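Local coordinates for phosphate-binding protein (Xanthomonas axonopodis pv. citri, PDB 5UB3) that probably serves as a periplasmic binding protein that senses a small ligand and pairs with a diguanylate cyclase, and was crystallised with chloride bound, at residues T95-R100 with M131-R136; S125-P130 with Y158-S163; L233-D238 with P243-F248. All blocks are in the same frame, centred on the assembly; numbering follows the deposited sequence.

Contact 1 (T95-R100 with M131-R136); sequences TLFFVR and MLELLR
Phe-97 on strand 92-100 meets Glu-133 and Leu-134 on the last turns of helix 124-136. The contact is small and buried, and the phenylalanine ring makes it alone from the strand side.

The apolar part comes first. Phe-97 points its side chain at the helix, and the far end of the ring does the touching. Its CZ lies 4.2 Å from CB of Glu-133, so the aliphatic base of an acidic residue serves as a hydrophobic surface. Its CE2 lies 4.5 Å from CD2 of Leu-134, a looser approach. Both partners come to the ring obliquely. Leu-134 does not aim its CB at the strand. CD1 runs on anti to CA (chi2 179°), and the other branch, CD2, turns to the ring. Val-203, Val-178 and Leu-108 also pack on Phe-97.

The polar end of Glu-133 points away from Phe-97 and links the helix to strand 200-205. CG stands anti to the backbone N (chi1 -157°). OE2 is hydrogen-bonded to NE2 of His-204. OE1 has a weak, long salt bridge to NH1 of Arg-136 at 3.5 Å. The nearby arginine would probably stabilise the buried charge. CD2 of Leu-132 lies 3.7 Å above the centre of the Arg-136 guanidinium, covering one face of that group.

Between these two segments Phe-97 alone reaches the helix, while Pro-130 and Leu-129 extend the packing on strand 92-100. Such helix-on-sheet packing is in keeping with the alpha/beta lobes of periplasmic binding proteins.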
loop_
_atom_site.group_PDB
_atom_site.type_symbol
_atom_site.label_atom_id
_atom_site.label_comp_id
_atom_site.label_asym_id
_atom_site.label_seq_id
_atom_site.Cartn_x
_atom_site.Cartn_y
_atom_site.Cartn_z
ATOM N N THR A 95 -7.467 7.613 2.808
ATOM C CA THR A 95 -7.399 8.254 1.502
ATOM C C THR A 95 -8.069 9.608 1.558
ATOM O O THR A 95 -9.103 9.768 2.213
ATOM C CB THR A 95 -7.937 7.334 0.423
ATOM O OG1 THR A 95 -6.965 6.292 0.225
ATOM C CG2 THR A 95 -8.105 8.104 -0.881
ATOM N N LEU A 96 -7.434 10.581 0.924
ATOM C CA LEU A 96 -8.076 11.845 0.663
ATOM C C LEU A 96 -8.212 12.087 -0.822
ATOM O O LEU A 96 -7.386 11.646 -1.648
ATOM C CB LEU A 96 -7.372 12.972 1.383
ATOM C CG LEU A 96 -5.876 13.161 1.333
ATOM C CD1 LEU A 96 -5.583 13.694 -0.046
ATOM C CD2 LEU A 96 -5.327 14.113 2.416
ATOM N N PHE A 97 -9.304 12.722 -1.173
ATOM C CA PHE A 97 -9.528 13.109 -2.558
ATOM C C PHE A 97 -9.276 14.578 -2.581
ATOM O O PHE A 97 -9.764 15.299 -1.727
ATOM C CB PHE A 97 -10.949 12.838 -2.972
ATOM C CG PHE A 97 -11.290 11.374 -3.118
ATOM C CD1 PHE A 97 -11.488 10.591 -2.005
ATOM C CD2 PHE A 97 -11.457 10.812 -4.360
ATOM C CE1 PHE A 97 -11.829 9.262 -2.133
ATOM C CE2 PHE A 97 -11.781 9.484 -4.509
ATOM C CZ PHE A 97 -12.000 8.709 -3.383
ATOM N N PHE A 98 -8.556 15.059 -3.579
ATOM C CA PHE A 98 -8.295 16.459 -3.644
ATOM C C PHE A 98 -8.463 16.988 -5.060
ATOM O O PHE A 98 -8.339 16.248 -6.033
ATOM C CB PHE A 98 -6.897 16.754 -3.120
ATOM C CG PHE A 98 -5.824 16.193 -3.963
ATOM C CD1 PHE A 98 -5.370 14.891 -3.741
ATOM C CD2 PHE A 98 -5.274 16.941 -5.024
ATOM C CE1 PHE A 98 -4.395 14.342 -4.550
ATOM C CE2 PHE A 98 -4.300 16.409 -5.819
ATOM C CZ PHE A 98 -3.860 15.109 -5.601
ATOM N N VAL A 99 -8.745 18.269 -5.142
ATOM C CA VAL A 99 -8.851 18.995 -6.409
ATOM C C VAL A 99 -8.115 20.306 -6.397
ATOM O O VAL A 99 -7.718 20.804 -5.339
ATOM C CB VAL A 99 -10.299 19.364 -6.702
ATOM C CG1 VAL A 99 -11.149 18.103 -6.757
ATOM C CG2 VAL A 99 -10.844 20.371 -5.684
ATOM N N ARG A 100 -8.020 20.912 -7.569
ATOM C CA ARG A 100 -7.624 22.320 -7.596
ATOM C C ARG A 100 -8.632 23.181 -6.853
ATOM O O ARG A 100 -9.834 22.931 -6.865
ATOM C CB ARG A 100 -7.458 22.825 -9.012
ATOM C CG ARG A 100 -6.225 22.230 -9.673
ATOM C CD ARG A 100 -5.930 22.996 -10.936
ATOM N NE ARG A 100 -5.819 24.430 -10.650
ATOM C CZ ARG A 100 -4.692 25.101 -10.390
ATOM N NH1 ARG A 100 -3.485 24.504 -10.400
ATOM N NH2 ARG A 100 -4.780 26.422 -10.166
ATOM N N MET A 131 -11.414 3.596 -4.846
ATOM C CA MET A 131 -12.405 2.900 -5.647
ATOM C C MET A 131 -13.503 2.346 -4.742
ATOM O O MET A 131 -14.671 2.375 -5.072
ATOM C CB MET A 131 -11.825 1.725 -6.459
ATOM C CG MET A 131 -11.018 2.127 -7.652
ATOM S SD MET A 131 -11.980 3.077 -8.844
ATOM C CE MET A 131 -12.132 1.861 -10.135
ATOM N N LEU A 132 -13.107 1.825 -3.594
ATOM C CA LEU A 132 -14.087 1.323 -2.644
ATOM C C LEU A 132 -15.032 2.445 -2.274
ATOM O O LEU A 132 -16.226 2.228 -2.218
ATOM C CB LEU A 132 -13.407 0.774 -1.370
ATOM C CG LEU A 132 -14.329 0.252 -0.321
ATOM C CD1 LEU A 132 -15.204 -0.838 -0.924
ATOM C CD2 LEU A 132 -13.478 -0.259 0.832
ATOM N N GLU A 133 -14.471 3.619 -2.005
ATOM C CA GLU A 133 -15.271 4.749 -1.605
ATOM C C GLU A 133 -16.309 5.091 -2.654
ATOM O O GLU A 133 -17.443 5.424 -2.328
ATOM C CB GLU A 133 -14.423 5.949 -1.265
ATOM C CG GLU A 133 -15.127 6.933 -0.341
ATOM C CD GLU A 133 -15.142 6.512 1.133
ATOM O OE1 GLU A 133 -14.841 5.330 1.464
ATOM O OE2 GLU A 133 -15.461 7.414 1.920
ATOM N N LEU A 134 -15.926 5.008 -3.907
ATOM C CA LEU A 134 -16.827 5.353 -4.956
ATOM C C LEU A 134 -17.922 4.307 -5.024
ATOM O O LEU A 134 -19.091 4.642 -5.200
ATOM C CB LEU A 134 -16.091 5.512 -6.290
ATOM C CG LEU A 134 -15.116 6.682 -6.373
ATOM C CD1 LEU A 134 -14.496 6.638 -7.761
ATOM C CD2 LEU A 134 -15.701 8.020 -6.070
ATOM N N LEU A 135 -17.558 3.047 -4.864
ATOM C CA LEU A 135 -18.557 2.014 -4.866
ATOM C C LEU A 135 -19.626 2.218 -3.789
ATOM O O LEU A 135 -20.831 2.135 -4.077
ATOM C CB LEU A 135 -17.936 0.627 -4.739
ATOM C CG LEU A 135 -17.265 0.048 -5.955
ATOM C CD1 LEU A 135 -16.543 -1.172 -5.463
ATOM C CD2 LEU A 135 -18.179 -0.372 -7.105
ATOM N N ARG A 136 -19.180 2.518 -2.587
ATOM C CA ARG A 136 -20.097 2.710 -1.459
ATOM C C ARG A 136 -21.072 3.836 -1.717
ATOM O O ARG A 136 -22.202 3.755 -1.281
ATOM C CB ARG A 136 -19.331 3.018 -0.156
ATOM C CG ARG A 136 -18.625 1.800 0.412
ATOM C CD ARG A 136 -17.480 2.252 1.282
ATOM N NE ARG A 136 -16.986 1.162 2.101
ATOM C CZ ARG A 136 -16.073 1.299 3.063
ATOM N NH1 ARG A 136 -15.498 2.455 3.314
ATOM N NH2 ARG A 136 -15.734 0.254 3.789
#

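Contact 2 (S125-P130 with Y158-S163); sequences SGYLLP and YLMVGS
Tyr-127, near the start of helix 124-136, reaches Tyr-158 and Met-160 on the end of strand 156-160. One side of its ring does the work. CE1 of Tyr-127 lies 4.1 Å from CE2 of Tyr-158, which sits at the ring edge, near the plane of the Tyr-127 ring. Seen from Tyr-158, the same atom arrives obliquely, and the two side chains cross at a slant. OH of Tyr-127 and OH of Tyr-158 are 4.2 Å apart, so the contact between the tyrosines is apolar.

Met-160 reaches the same side of the ring, at CD1 and CE1, and approaches obliquely. Its methyl CE is 3.9 Å from CE1 of Tyr-127. SD stands 5.1 Å from the ring centroid and 59° off the ring normal. This is an oblique Met-aromatic contact. The methionine chain is bent at chi2 (-69°) and again at chi3, which folds the thioether back toward the helix. Its CB does not aim that way.

The helix packs here against the sheet of an alpha/beta lobe, as in other periplasmic binding proteins. Leu-118 of the neighbouring strand 115-118 touches Tyr-127, Tyr-158 and Met-160 and ties the three together.

Tyr-127 gains its reach from chi1 at 179°, with CG anti to the backbone N. The helix has a wider pi-type turn at 125-128. Tyr-158 points its side chain at the helix, and Met-131 of the next turn packs on its ring. Met-160 is the exposed member of the group.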
loop_
_atom_site.group_PDB
_atom_site.type_symbol
_atom_site.label_atom_id
_atom_site.label_comp_id
_atom_site.label_asym_id
_atom_site.label_seq_id
_atom_site.Cartn_x
_atom_site.Cartn_y
_atom_site.Cartn_z
ATOM N N SER A 125 -4.054 3.277 -0.831
ATOM C CA SER A 125 -4.605 4.584 -0.654
ATOM C C SER A 125 -4.836 5.264 -1.989
ATOM O O SER A 125 -5.512 6.290 -2.047
ATOM C CB SER A 125 -3.679 5.439 0.217
ATOM O OG SER A 125 -2.404 5.665 -0.422
ATOM N N GLY A 126 -4.210 4.745 -3.050
ATOM C CA GLY A 126 -4.283 5.375 -4.370
ATOM C C GLY A 126 -5.043 4.581 -5.398
ATOM O O GLY A 126 -5.091 4.978 -6.580
ATOM N N TYR A 127 -5.677 3.491 -4.985
ATOM C CA TYR A 127 -6.578 2.754 -5.876
ATOM C C TYR A 127 -7.670 2.069 -5.101
ATOM O O TYR A 127 -8.858 2.306 -5.296
ATOM C CB TYR A 127 -5.799 1.719 -6.750
ATOM C CG TYR A 127 -6.650 0.942 -7.643
ATOM C CD1 TYR A 127 -7.151 1.502 -8.813
ATOM C CD2 TYR A 127 -7.009 -0.360 -7.339
ATOM C CE1 TYR A 127 -7.946 0.760 -9.672
ATOM C CE2 TYR A 127 -7.798 -1.095 -8.168
ATOM C CZ TYR A 127 -8.282 -0.538 -9.323
ATOM O OH TYR A 127 -9.086 -1.277 -10.125
ATOM N N LEU A 128 -7.276 1.204 -4.202
ATOM C CA LEU A 128 -8.267 0.323 -3.568
ATOM C C LEU A 128 -9.193 1.131 -2.751
ATOM O O LEU A 128 -10.386 1.024 -2.914
ATOM C CB LEU A 128 -7.591 -0.775 -2.743
ATOM C CG LEU A 128 -6.816 -1.776 -3.600
ATOM C CD1 LEU A 128 -5.801 -2.602 -2.783
ATOM C CD2 LEU A 128 -7.667 -2.683 -4.482
ATOM N N LEU A 129 -8.676 1.926 -1.827
ATOM C CA LEU A 129 -9.540 2.746 -0.965
ATOM C C LEU A 129 -10.388 3.726 -1.714
ATOM O O LEU A 129 -11.586 3.772 -1.477
ATOM C CB LEU A 129 -8.794 3.462 0.154
ATOM C CG LEU A 129 -8.076 2.509 1.124
ATOM C CD1 LEU A 129 -7.490 3.353 2.266
ATOM C CD2 LEU A 129 -9.004 1.445 1.675
ATOM N N PRO A 130 -9.781 4.510 -2.629
ATOM C CA PRO A 130 -10.697 5.413 -3.334
ATOM C C PRO A 130 -11.765 4.693 -4.183
ATOM O O PRO A 130 -12.894 5.171 -4.246
ATOM C CB PRO A 130 -9.783 6.239 -4.231
ATOM C CG PRO A 130 -8.467 5.523 -4.277
ATOM C CD PRO A 130 -8.376 4.813 -2.924
ATOM N N TYR A 158 -11.626 7.164 -14.356
ATOM C CA TYR A 158 -10.307 7.216 -13.754
ATOM C C TYR A 158 -9.234 6.974 -14.744
ATOM O O TYR A 158 -9.433 6.252 -15.738
ATOM C CB TYR A 158 -10.160 6.293 -12.556
ATOM C CG TYR A 158 -10.103 4.845 -12.851
ATOM C CD1 TYR A 158 -11.244 4.143 -13.049
ATOM C CD2 TYR A 158 -8.893 4.165 -12.905
ATOM C CE1 TYR A 158 -11.200 2.800 -13.317
ATOM C CE2 TYR A 158 -8.845 2.828 -13.150
ATOM C CZ TYR A 158 -10.001 2.153 -13.351
ATOM O OH TYR A 158 -10.027 0.823 -13.598
ATOM N N LEU A 159 -8.100 7.598 -14.464
ATOM C CA LEU A 159 -6.888 7.402 -15.218
ATOM C C LEU A 159 -5.769 6.947 -14.280
ATOM O O LEU A 159 -5.492 7.608 -13.265
ATOM C CB LEU A 159 -6.490 8.708 -15.844
ATOM C CG LEU A 159 -7.422 9.139 -16.944
ATOM C CD1 LEU A 159 -7.330 10.625 -17.165
ATOM C CD2 LEU A 159 -7.047 8.370 -18.194
ATOM N N MET A 160 -5.097 5.883 -14.672
ATOM C CA MET A 160 -3.918 5.411 -13.929
ATOM C C MET A 160 -2.724 6.203 -14.403
ATOM O O MET A 160 -2.365 6.106 -15.556
ATOM C CB MET A 160 -3.666 3.941 -14.173
ATOM C CG MET A 160 -4.890 3.086 -13.918
ATOM S SD MET A 160 -5.290 3.021 -12.169
ATOM C CE MET A 160 -4.873 1.286 -11.953
ATOM N N VAL A 161 -2.108 6.930 -13.484
ATOM C CA VAL A 161 -0.916 7.727 -13.775
ATOM C C VAL A 161 0.380 7.170 -13.111
ATOM O O VAL A 161 1.452 7.762 -13.235
ATOM C CB VAL A 161 -1.179 9.189 -13.417
ATOM C CG1 VAL A 161 -2.437 9.707 -14.103
ATOM C CG2 VAL A 161 -1.302 9.402 -11.917
ATOM N N GLY A 162 0.268 6.051 -12.402
ATOM C CA GLY A 162 1.407 5.383 -11.740
ATOM C C GLY A 162 1.794 6.003 -10.396
ATOM O O GLY A 162 1.352 5.565 -9.307
ATOM N N SER A 163 2.604 7.041 -10.465
ATOM C CA SER A 163 3.303 7.494 -9.289
ATOM C C SER A 163 2.409 8.424 -8.476
ATOM O O SER A 163 1.492 9.092 -8.995
ATOM C CB SER A 163 4.580 8.218 -9.668
ATOM O OG SER A 163 4.279 9.530 -10.056
#

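Contact 3 (L233-D238 with P243-F248); sequences LQAASD and PALKRF
The end of helix 222-235 and the short helix 242-247 approach most closely at Ala-236 and Leu-245, whose CA atoms are 7.6 Å apart. The first segment ends in a type I beta turn from Ala-235 to Asp-238, which takes the chain out of the helix. It is closed by Asp-238 N bonded to Ala-235 O at 2.9 Å. The second segment is helical up to Arg-247.

Leu-245 carries the contact from its side. It points at the turn, and its CD1 methyl does the touching. CD1 lies 3.6 Å from O of Ala-235 and 4.0 Å from CB of the same alanine. It is also 3.8 Å from CA of Ala-236. The methyl therefore rests on backbone as much as on side chain. With chi1 at -75°, CG stands anti to the carbonyl carbon, and the nearly straight chi2 carries CD1 outward to the turn.

Tyr-27 of helix 14-28 packs on Ala-235. OD2 of Asp-238 is hydrogen-bonded to OH of that tyrosine.

Two successive helices are thus joined by a short link at the periphery of one lobe of the binding-protein fold. Leu-245 packs between the turn at 235-238 and Thr-251 and Phe-254 of strand 251-255.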
loop_
_atom_site.group_PDB
_atom_site.type_symbol
_atom_site.label_atom_id
_atom_site.label_comp_id
_atom_site.label_asym_id
_atom_site.label_seq_id
_atom_site.Cartn_x
_atom_site.Cartn_y
_atom_site.Cartn_z
ATOM N N LEU A 233 9.544 -8.198 16.321
ATOM C CA LEU A 233 9.054 -7.617 17.536
ATOM C C LEU A 233 10.188 -7.073 18.392
ATOM O O LEU A 233 10.056 -6.004 18.965
ATOM C CB LEU A 233 8.250 -8.623 18.308
ATOM C CG LEU A 233 6.799 -8.785 17.928
ATOM C CD1 LEU A 233 6.266 -9.996 18.663
ATOM C CD2 LEU A 233 5.972 -7.520 18.292
ATOM N N GLN A 234 11.313 -7.774 18.449
ATOM C CA GLN A 234 12.444 -7.313 19.230
ATOM C C GLN A 234 13.207 -6.193 18.544
ATOM O O GLN A 234 13.925 -5.514 19.188
ATOM C CB GLN A 234 13.383 -8.500 19.561
ATOM C CG GLN A 234 12.883 -9.287 20.769
ATOM C CD GLN A 234 13.468 -10.702 20.925
ATOM O OE1 GLN A 234 14.466 -11.069 20.301
ATOM N NE2 GLN A 234 12.836 -11.505 21.779
ATOM N N ALA A 235 13.098 -6.062 17.226
ATOM C CA ALA A 235 13.834 -5.091 16.465
ATOM C C ALA A 235 13.476 -3.688 16.857
ATOM O O ALA A 235 14.343 -2.852 16.966
ATOM C CB ALA A 235 13.566 -5.266 14.977
ATOM N N ALA A 236 12.200 -3.410 17.055
ATOM C CA ALA A 236 11.788 -2.035 17.264
ATOM C C ALA A 236 12.502 -1.411 18.465
ATOM O O ALA A 236 12.750 -0.240 18.445
ATOM C CB ALA A 236 10.289 -1.928 17.421
ATOM N N SER A 237 12.883 -2.180 19.483
ATOM C CA SER A 237 13.664 -1.623 20.588
ATOM C C SER A 237 15.137 -2.067 20.632
ATOM O O SER A 237 15.800 -1.922 21.648
ATOM C CB SER A 237 13.004 -2.007 21.887
ATOM O OG SER A 237 13.234 -3.389 22.079
ATOM N N ASP A 238 15.662 -2.579 19.534
ATOM C CA ASP A 238 17.084 -2.864 19.437
ATOM C C ASP A 238 17.768 -1.719 18.742
ATOM O O ASP A 238 17.447 -1.431 17.598
ATOM C CB ASP A 238 17.313 -4.135 18.638
ATOM C CG ASP A 238 18.742 -4.606 18.702
ATOM O OD1 ASP A 238 19.630 -3.843 19.175
ATOM O OD2 ASP A 238 18.960 -5.718 18.227
ATOM N N PRO A 243 19.022 2.016 12.325
ATOM C CA PRO A 243 19.174 2.417 10.928
ATOM C C PRO A 243 18.382 1.550 9.954
ATOM O O PRO A 243 17.751 2.056 9.022
ATOM C CB PRO A 243 20.677 2.255 10.698
ATOM C CG PRO A 243 21.225 2.621 12.048
ATOM C CD PRO A 243 20.326 1.935 13.005
ATOM N N ALA A 244 18.419 0.245 10.170
ATOM C CA ALA A 244 17.703 -0.702 9.282
ATOM C C ALA A 244 16.198 -0.414 9.263
ATOM O O ALA A 244 15.571 -0.457 8.217
ATOM C CB ALA A 244 17.958 -2.144 9.726
ATOM N N LEU A 245 15.627 -0.077 10.414
ATOM C CA LEU A 245 14.196 0.155 10.445
ATOM C C LEU A 245 13.835 1.484 9.801
ATOM O O LEU A 245 12.767 1.608 9.178
ATOM C CB LEU A 245 13.665 0.050 11.846
ATOM C CG LEU A 245 13.598 -1.395 12.297
ATOM C CD1 LEU A 245 13.378 -1.437 13.818
ATOM C CD2 LEU A 245 12.508 -2.142 11.532
ATOM N N LYS A 246 14.742 2.454 9.895
ATOM C CA LYS A 246 14.527 3.777 9.276
ATOM C C LYS A 246 14.418 3.598 7.766
ATOM O O LYS A 246 13.479 4.098 7.106
ATOM C CB LYS A 246 15.659 4.745 9.707
ATOM C CG LYS A 246 15.761 6.095 8.974
ATOM C CD LYS A 246 14.437 6.855 8.866
ATOM C CE LYS A 246 14.005 7.499 10.191
ATOM N NZ LYS A 246 14.732 8.750 10.523
ATOM N N ARG A 247 15.337 2.790 7.251
ATOM C CA ARG A 247 15.400 2.473 5.823
ATOM C C ARG A 247 14.168 1.651 5.353
ATOM O O ARG A 247 13.728 1.725 4.193
ATOM C CB ARG A 247 16.672 1.642 5.582
ATOM C CG ARG A 247 18.021 2.338 5.886
ATOM C CD ARG A 247 18.610 3.229 4.803
ATOM N NE ARG A 247 17.963 3.127 3.500
ATOM C CZ ARG A 247 18.223 3.922 2.457
ATOM N NH1 ARG A 247 17.551 3.749 1.319
ATOM N NH2 ARG A 247 19.162 4.862 2.526
ATOM N N PHE A 248 13.640 0.846 6.285
ATOM C CA PHE A 248 12.510 -0.018 6.047
ATOM C C PHE A 248 11.204 0.792 6.152
ATOM O O PHE A 248 10.385 0.528 7.007
ATOM C CB PHE A 248 12.573 -1.181 7.049
ATOM C CG PHE A 248 11.747 -2.382 6.696
ATOM C CD1 PHE A 248 12.082 -3.172 5.636
ATOM C CD2 PHE A 248 10.693 -2.777 7.487
ATOM C CE1 PHE A 248 11.372 -4.329 5.365
ATOM C CE2 PHE A 248 9.976 -3.935 7.231
ATOM C CZ PHE A 248 10.290 -4.685 6.141
#

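In the fold
Contacts 1 and 2 share helix 124-136 and sit side by side, their centres 9 Å apart. Contact 1 uses the end of the helix, contact 2 its start. They touch: OG1 of Thr-95 lies 2.7 Å from O of Ser-125, a probable hydrogen bond. Contact 3 lies across the chain's centre, about 33 Å and 30 Å from them, centre to centre. All three are mainly buried, but contacts 2 and 3 each include an exposed residue. Contact 1 sets a phenylalanine on the aliphatic base of a buried glutamate and on a leucine methyl. Contact 2 combines aromatic rings and sulfur. Contact 3 sets a leucine methyl on alanine side chain and backbone, between helices.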